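Local coordinates for protein pyroglutatmate porin OpdO (Pseudomonas aeruginosa, PDB 3SZV) that probably acts as a beta-barrel channel of the outer membrane, passing small carboxylates such as pyroglutamate into the bacterium, at residues 158-163 with 196-201; 202-207 with 225-230. One frame throughout, in Å; residues are numbered along the deposited sequence.

Contact 1 (158-163 with 196-201). With C8E ((hydroxyethyloxy)tri(ethyloxy)octane), chain B.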
loop_
_atom_site.group_PDB
_atom_site.type_symbol
_atom_site.label_atom_id
_atom_site.label_comp_id
_atom_site.label_asym_id
_atom_site.label_seq_id
_atom_site.Cartn_x
_atom_site.Cartn_y
_atom_site.Cartn_z
ATOM N N GLY A 158 -22.822 -5.712 4.607
ATOM C CA GLY A 158 -21.592 -6.245 5.170
ATOM C C GLY A 158 -20.633 -6.855 4.167
ATOM O O GLY A 158 -19.590 -7.392 4.551
ATOM N N LEU A 159 -20.958 -6.760 2.882
ATOM C CA LEU A 159 -20.152 -7.393 1.845
ATOM C C LEU A 159 -19.606 -6.387 0.846
ATOM O O LEU A 159 -20.369 -5.620 0.238
ATOM C CB LEU A 159 -20.966 -8.457 1.104
ATOM C CG LEU A 159 -20.233 -9.162 -0.043
ATOM C CD1 LEU A 159 -19.093 -10.051 0.481
ATOM C CD2 LEU A 159 -21.207 -9.993 -0.856
ATOM N N THR A 160 -18.286 -6.376 0.696
ATOM C CA THR A 160 -17.627 -5.603 -0.336
ATOM C C THR A 160 -17.050 -6.549 -1.366
ATOM O O THR A 160 -16.297 -7.461 -1.015
ATOM C CB THR A 160 -16.497 -4.757 0.253
ATOM O OG1 THR A 160 -17.051 -3.867 1.226
ATOM C CG2 THR A 160 -15.786 -3.945 -0.833
ATOM N N LEU A 161 -17.425 -6.366 -2.624
ATOM C CA LEU A 161 -16.858 -7.134 -3.716
ATOM C C LEU A 161 -16.026 -6.208 -4.577
ATOM O O LEU A 161 -16.470 -5.110 -4.914
ATOM C CB LEU A 161 -17.960 -7.776 -4.557
ATOM C CG LEU A 161 -18.882 -8.758 -3.847
ATOM C CD1 LEU A 161 -20.060 -9.103 -4.751
ATOM C CD2 LEU A 161 -18.105 -10.003 -3.469
ATOM N N ARG A 162 -14.805 -6.617 -4.888
ATOM C CA ARG A 162 -13.939 -5.806 -5.738
ATOM C C ARG A 162 -13.342 -6.652 -6.833
ATOM O O ARG A 162 -13.164 -7.865 -6.684
ATOM C CB ARG A 162 -12.824 -5.157 -4.928
ATOM C CG ARG A 162 -13.289 -3.968 -4.088
ATOM C CD ARG A 162 -12.141 -3.423 -3.246
ATOM N NE ARG A 162 -11.715 -4.407 -2.255
ATOM C CZ ARG A 162 -10.574 -4.340 -1.572
ATOM N NH1 ARG A 162 -9.730 -3.335 -1.805
ATOM N NH2 ARG A 162 -10.281 -5.280 -0.667
ATOM N N GLY A 163 -13.032 -6.018 -7.949
ATOM C CA GLY A 163 -12.310 -6.699 -9.001
ATOM C C GLY A 163 -11.561 -5.683 -9.826
ATOM O O GLY A 163 -11.952 -4.516 -9.890
ATOM N N GLY A 196 -12.370 -10.296 -5.481
ATOM C CA GLY A 196 -12.330 -10.671 -4.081
ATOM C C GLY A 196 -13.499 -10.115 -3.302
ATOM O O GLY A 196 -14.131 -9.120 -3.699
ATOM N N GLY A 197 -13.787 -10.764 -2.185
ATOM C CA GLY A 197 -14.846 -10.334 -1.300
ATOM C C GLY A 197 -14.346 -10.170 0.112
ATOM O O GLY A 197 -13.515 -10.965 0.582
ATOM N N ASP A 198 -14.869 -9.153 0.797
ATOM C CA ASP A 198 -14.615 -8.949 2.215
ATOM C C ASP A 198 -15.990 -8.924 2.869
ATOM O O ASP A 198 -16.825 -8.065 2.555
ATOM C CB ASP A 198 -13.880 -7.629 2.445
ATOM C CG ASP A 198 -12.632 -7.511 1.600
ATOM O OD1 ASP A 198 -11.718 -8.347 1.760
ATOM O OD2 ASP A 198 -12.564 -6.555 0.786
ATOM N N TYR A 199 -16.238 -9.899 3.740
ATOM C CA TYR A 199 -17.568 -10.129 4.269
ATOM C C TYR A 199 -17.602 -10.044 5.786
ATOM O O TYR A 199 -16.914 -10.810 6.474
ATOM C CB TYR A 199 -18.108 -11.491 3.802
ATOM C CG TYR A 199 -19.507 -11.737 4.318
ATOM C CD1 TYR A 199 -20.479 -10.758 4.194
ATOM C CD2 TYR A 199 -19.852 -12.920 4.955
ATOM C CE1 TYR A 199 -21.759 -10.946 4.674
ATOM C CE2 TYR A 199 -21.145 -13.119 5.444
ATOM C CZ TYR A 199 -22.090 -12.122 5.297
ATOM O OH TYR A 199 -23.378 -12.288 5.772
ATOM N N ARG A 200 -18.402 -9.119 6.307
ATOM C CA ARG A 200 -18.590 -9.015 7.746
ATOM C C ARG A 200 -19.568 -10.092 8.222
ATOM O O ARG A 200 -20.785 -9.933 8.118
ATOM C CB ARG A 200 -19.054 -7.603 8.118
ATOM C CG ARG A 200 -18.097 -6.533 7.590
ATOM C CD ARG A 200 -18.499 -5.147 8.041
ATOM N NE ARG A 200 -18.341 -5.001 9.484
ATOM C CZ ARG A 200 -18.691 -3.916 10.162
ATOM N NH1 ARG A 200 -19.235 -2.885 9.524
ATOM N NH2 ARG A 200 -18.506 -3.868 11.472
ATOM N N LEU A 201 -19.014 -11.203 8.701
ATOM C CA LEU A 201 -19.822 -12.319 9.215
ATOM C C LEU A 201 -20.602 -11.886 10.441
ATOM O O LEU A 201 -21.725 -12.335 10.667
ATOM C CB LEU A 201 -18.917 -13.494 9.581
ATOM C CG LEU A 201 -17.936 -13.995 8.521
ATOM C CD1 LEU A 201 -17.174 -15.201 9.042
ATOM C CD2 LEU A 201 -18.679 -14.351 7.254
HETATM C C3 C8E B . -11.712 -15.033 -9.226
HETATM C C4 C8E B . -13.054 -15.109 -8.507
HETATM C C5 C8E B . -12.872 -15.136 -6.994
HETATM C C6 C8E B . -14.199 -14.900 -6.285
HETATM C C7 C8E B . -14.009 -14.006 -5.072
HETATM C C8 C8E B . -14.379 -14.719 -3.779
HETATM O O9 C8E B . -15.506 -14.088 -3.215
HETATM C C10 C8E B . -15.920 -14.711 -2.020
HETATM C C11 C8E B . -15.764 -13.677 -0.908
HETATM O O12 C8E B . -16.612 -13.955 0.184
HETATM C C13 C8E B . -16.068 -13.471 1.393
HETATM C C14 C8E B . -16.050 -14.568 2.446
HETATM O O15 C8E B . -14.797 -15.203 2.377
HETATM C C16 C8E B . -14.838 -16.575 2.686
HETATM C C17 C8E B . -13.444 -16.952 3.171
HETATM O O18 C8E B . -13.380 -16.963 4.578
HETATM C C19 C8E B . -12.211 -17.621 5.013
HETATM C C20 C8E B . -11.741 -17.067 6.351
HETATM O O21 C8E B . -10.944 -18.050 6.976
HETATM O O HOH W 1 -17.117 -5.472 3.867
HETATM O O HOH W 2 -13.267 -6.803 -1.873
#

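Contact 2 (202-207 with 225-230). With C8E ((hydroxyethyloxy)tri(ethyloxy)octane), chain B.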
loop_
_atom_site.group_PDB
_atom_site.type_symbol
_atom_site.label_atom_id
_atom_site.label_comp_id
_atom_site.label_asym_id
_atom_site.label_seq_id
_atom_site.Cartn_x
_atom_site.Cartn_y
_atom_site.Cartn_z
ATOM N N THR A 202 -19.963 -11.046 11.247
ATOM C CA THR A 202 -20.577 -10.418 12.403
ATOM C C THR A 202 -19.994 -9.013 12.447
ATOM O O THR A 202 -19.086 -8.698 11.680
ATOM C CB THR A 202 -20.234 -11.143 13.719
ATOM O OG1 THR A 202 -18.867 -10.889 14.064
ATOM C CG2 THR A 202 -20.448 -12.652 13.589
ATOM N N PRO A 203 -20.517 -8.159 13.334
ATOM C CA PRO A 203 -19.937 -6.814 13.425
ATOM C C PRO A 203 -18.449 -6.811 13.795
ATOM O O PRO A 203 -17.757 -5.844 13.476
ATOM C CB PRO A 203 -20.778 -6.153 14.522
ATOM C CG PRO A 203 -22.110 -6.837 14.397
ATOM C CD PRO A 203 -21.776 -8.273 14.095
ATOM N N ALA A 204 -17.959 -7.879 14.423
ATOM C CA ALA A 204 -16.553 -7.929 14.847
ATOM C C ALA A 204 -15.643 -8.766 13.943
ATOM O O ALA A 204 -14.414 -8.639 13.995
ATOM C CB ALA A 204 -16.445 -8.431 16.280
ATOM N N LEU A 205 -16.239 -9.625 13.125
ATOM C CA LEU A 205 -15.466 -10.621 12.390
ATOM C C LEU A 205 -15.673 -10.503 10.887
ATOM O O LEU A 205 -16.806 -10.566 10.404
ATOM C CB LEU A 205 -15.867 -12.027 12.852
ATOM C CG LEU A 205 -15.105 -13.196 12.237
ATOM C CD1 LEU A 205 -13.644 -13.162 12.667
ATOM C CD2 LEU A 205 -15.766 -14.512 12.648
ATOM N N THR A 206 -14.576 -10.315 10.160
ATOM C CA THR A 206 -14.611 -10.137 8.709
ATOM C C THR A 206 -13.743 -11.174 8.002
ATOM O O THR A 206 -12.561 -11.316 8.313
ATOM C CB THR A 206 -14.125 -8.726 8.327
ATOM O OG1 THR A 206 -14.956 -7.773 8.985
ATOM C CG2 THR A 206 -14.228 -8.506 6.823
ATOM N N ALA A 207 -14.344 -11.885 7.060
ATOM C CA ALA A 207 -13.664 -12.929 6.305
ATOM C C ALA A 207 -13.412 -12.420 4.901
ATOM O O ALA A 207 -14.292 -11.800 4.300
ATOM C CB ALA A 207 -14.530 -14.175 6.254
ATOM N N LEU A 225 -8.888 -13.568 7.851
ATOM C CA LEU A 225 -9.923 -13.462 8.869
ATOM C C LEU A 225 -9.436 -12.405 9.822
ATOM O O LEU A 225 -8.314 -12.495 10.329
ATOM C CB LEU A 225 -10.079 -14.805 9.599
ATOM C CG LEU A 225 -11.342 -15.020 10.430
ATOM C CD1 LEU A 225 -12.599 -14.859 9.577
ATOM C CD2 LEU A 225 -11.318 -16.400 11.092
ATOM N N VAL A 226 -10.261 -11.384 10.066
ATOM C CA VAL A 226 -9.869 -10.295 10.939
ATOM C C VAL A 226 -10.955 -10.094 11.987
ATOM O O VAL A 226 -12.125 -9.866 11.657
ATOM C CB VAL A 226 -9.668 -8.979 10.161
ATOM C CG1 VAL A 226 -9.309 -7.853 11.100
ATOM C CG2 VAL A 226 -8.577 -9.156 9.106
ATOM N N HIS A 227 -10.559 -10.205 13.250
ATOM C CA HIS A 227 -11.469 -10.031 14.364
ATOM C C HIS A 227 -11.084 -8.797 15.144
ATOM O O HIS A 227 -9.925 -8.610 15.514
ATOM C CB HIS A 227 -11.447 -11.254 15.281
ATOM C CG HIS A 227 -12.384 -11.138 16.439
ATOM N ND1 HIS A 227 -11.957 -10.831 17.713
ATOM C CD2 HIS A 227 -13.731 -11.257 16.509
ATOM C CE1 HIS A 227 -13.001 -10.785 18.522
ATOM N NE2 HIS A 227 -14.090 -11.036 17.817
ATOM N N THR A 228 -12.067 -7.947 15.403
ATOM C CA THR A 228 -11.809 -6.727 16.137
ATOM C C THR A 228 -12.607 -6.745 17.433
ATOM O O THR A 228 -13.835 -6.775 17.417
ATOM C CB THR A 228 -12.152 -5.492 15.292
ATOM O OG1 THR A 228 -11.356 -5.486 14.103
ATOM C CG2 THR A 228 -11.881 -4.213 16.079
ATOM N N LEU A 229 -11.896 -6.762 18.554
ATOM C CA LEU A 229 -12.523 -6.792 19.864
ATOM C C LEU A 229 -12.346 -5.449 20.547
ATOM O O LEU A 229 -11.248 -5.093 20.958
ATOM C CB LEU A 229 -11.905 -7.896 20.717
ATOM C CG LEU A 229 -12.383 -7.979 22.167
ATOM C CD1 LEU A 229 -13.889 -8.211 22.225
ATOM C CD2 LEU A 229 -11.633 -9.079 22.905
ATOM N N ASP A 230 -13.437 -4.705 20.673
ATOM C CA ASP A 230 -13.400 -3.431 21.366
ATOM C C ASP A 230 -13.839 -3.640 22.808
ATOM O O ASP A 230 -14.966 -4.060 23.060
ATOM C CB ASP A 230 -14.322 -2.434 20.669
ATOM C CG ASP A 230 -14.187 -1.031 21.221
ATOM O OD1 ASP A 230 -13.646 -0.872 22.336
ATOM O OD2 ASP A 230 -14.631 -0.086 20.535
HETATM C C3 C8E B . -11.712 -15.033 -9.226
HETATM C C4 C8E B . -13.054 -15.109 -8.507
HETATM C C5 C8E B . -12.872 -15.136 -6.994
HETATM C C6 C8E B . -14.199 -14.900 -6.285
HETATM C C7 C8E B . -14.009 -14.006 -5.072
HETATM C C8 C8E B . -14.379 -14.719 -3.779
HETATM O O9 C8E B . -15.506 -14.088 -3.215
HETATM C C10 C8E B . -15.920 -14.711 -2.020
HETATM C C11 C8E B . -15.764 -13.677 -0.908
HETATM O O12 C8E B . -16.612 -13.955 0.184
HETATM C C13 C8E B . -16.068 -13.471 1.393
HETATM C C14 C8E B . -16.050 -14.568 2.446
HETATM O O15 C8E B . -14.797 -15.203 2.377
HETATM C C16 C8E B . -14.838 -16.575 2.686
HETATM C C17 C8E B . -13.444 -16.952 3.171
HETATM O O18 C8E B . -13.380 -16.963 4.578
HETATM C C19 C8E B . -12.211 -17.621 5.013
HETATM C C20 C8E B . -11.741 -17.067 6.351
HETATM O O21 C8E B . -10.944 -18.050 6.976
#

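Contact 1 (158-163 with 196-201)
Gly158 O takes the backbone N-H of Arg200 at 2.7 Å, starting the ladder that joins strand 159-163 to the antiparallel strand 196-200. Gly158 O also lies 3.5 Å from Tyr199 CD1, set obliquely to the ring. Leu159, the non-hydrogen-bonded partner of Tyr199, has CG anti to its backbone nitrogen (chi1 178°), and its CD1 packs on Tyr199 CB at 3.8 Å while the two side chains cross at about a right angle. Thr160 and Asp198 form a hydrogen-bonded pair with two N-H...O bonds; a water joins Thr160 OG1 to Asp198 O on the polar face. Leu161 turns back to the Leu159 face, where its CD2 rests on Gly197 CA at 3.9 Å. Gly197 carries no side chain, and the detergent takes that place: C8E C11 lies 3.5 Å from Gly197 CA, and C13 reaches Tyr199 CB. Arg162 bonds Gly196 through N and O, then bends at chi3, bringing its guanidinium round to Asp198. Arg162 NH2 reaches the syn lone pair of Asp198 OD2 at 3.0 Å, a salt bridge in which the guanidinium and carboxylate planes stand 51° apart and the N-H...O angle is only 140°. A second water lies in the guanidinium plane, accepts from Arg162 NE at 2.9 Å and can donate to Asp198 OD2 or Gly196 O. NH1 is held by Lys130 O, and Asp198 OD1 by Ser208 and His210, so both charged groups are gripped at several points. The chemistry thus divides by face: on one, leucines, a tyrosine and detergent, consistent with a lipid-facing surface; on the other, a hydrated ion pair whose network should limit rotation of both groups and probably keeps Asp198 ionised.

Contact 2 (202-207 with 225-230)
Leu225 meets Leu205 through their CD1 methyls, 3.7 Å apart, the two side chains meeting at a slant. Both leucines hold CG anti to the backbone nitrogen (chi1 -164° for Leu225), which lets the branched ends converge over the strand pair. Leu225 CD1 also packs on Ala207 CB at 3.9 Å; Ala207 CB in turn lies 3.5 Å from O18 of the detergent C8E, on the same apolar face. Val226 lies on the other face with Thr206, and their backbones form the hydrogen-bonded pair, N to O in both directions at 2.9 Å. His227 returns to the leucine face. Leu205 CD1 touches its CB and lies at the ring edge, near the ring plane, whereas Ala204 CB comes within 3.8 Å of His227 NE2 near the far end of the imidazole. Ala204 O is set obliquely to this ring and receives the backbone N-H of Thr228 at 2.8 Å, the bond that ends the ladder. Just ahead of strand 205-207, Thr202 OG1 accepts from Ala204 N at 3.2 Å, an ST turn that leads the chain into this pairing. With strand directions 168° apart, the two segments are the open end of the beta hairpin made by strands 205-214 and 218-230, the antiparallel meander unit from which the barrel wall of an OprD-family porin is built.

How the contacts relate
From the N terminus, strand 159-170 runs out and strand 186-200 returns beside it, so contact 1 closes a loop of 32 intervening residues. The chain then turns through 201-204 and enters strand 205-214; contact 2 closes a shorter loop of 17 residues when strand 218-230 comes back. The loops follow in series, neither nested nor crossed. Strands 186-200 and 205-214 are themselves neighbours, joined where Tyr199 N probably bonds Ala207 O at 2.8 Å and Leu201 packs on Ala207. The two contacts, their centres about 13 Å apart, therefore tie four neighbouring strands of the barrel wall together, and one C8E molecule touches both along their apolar face.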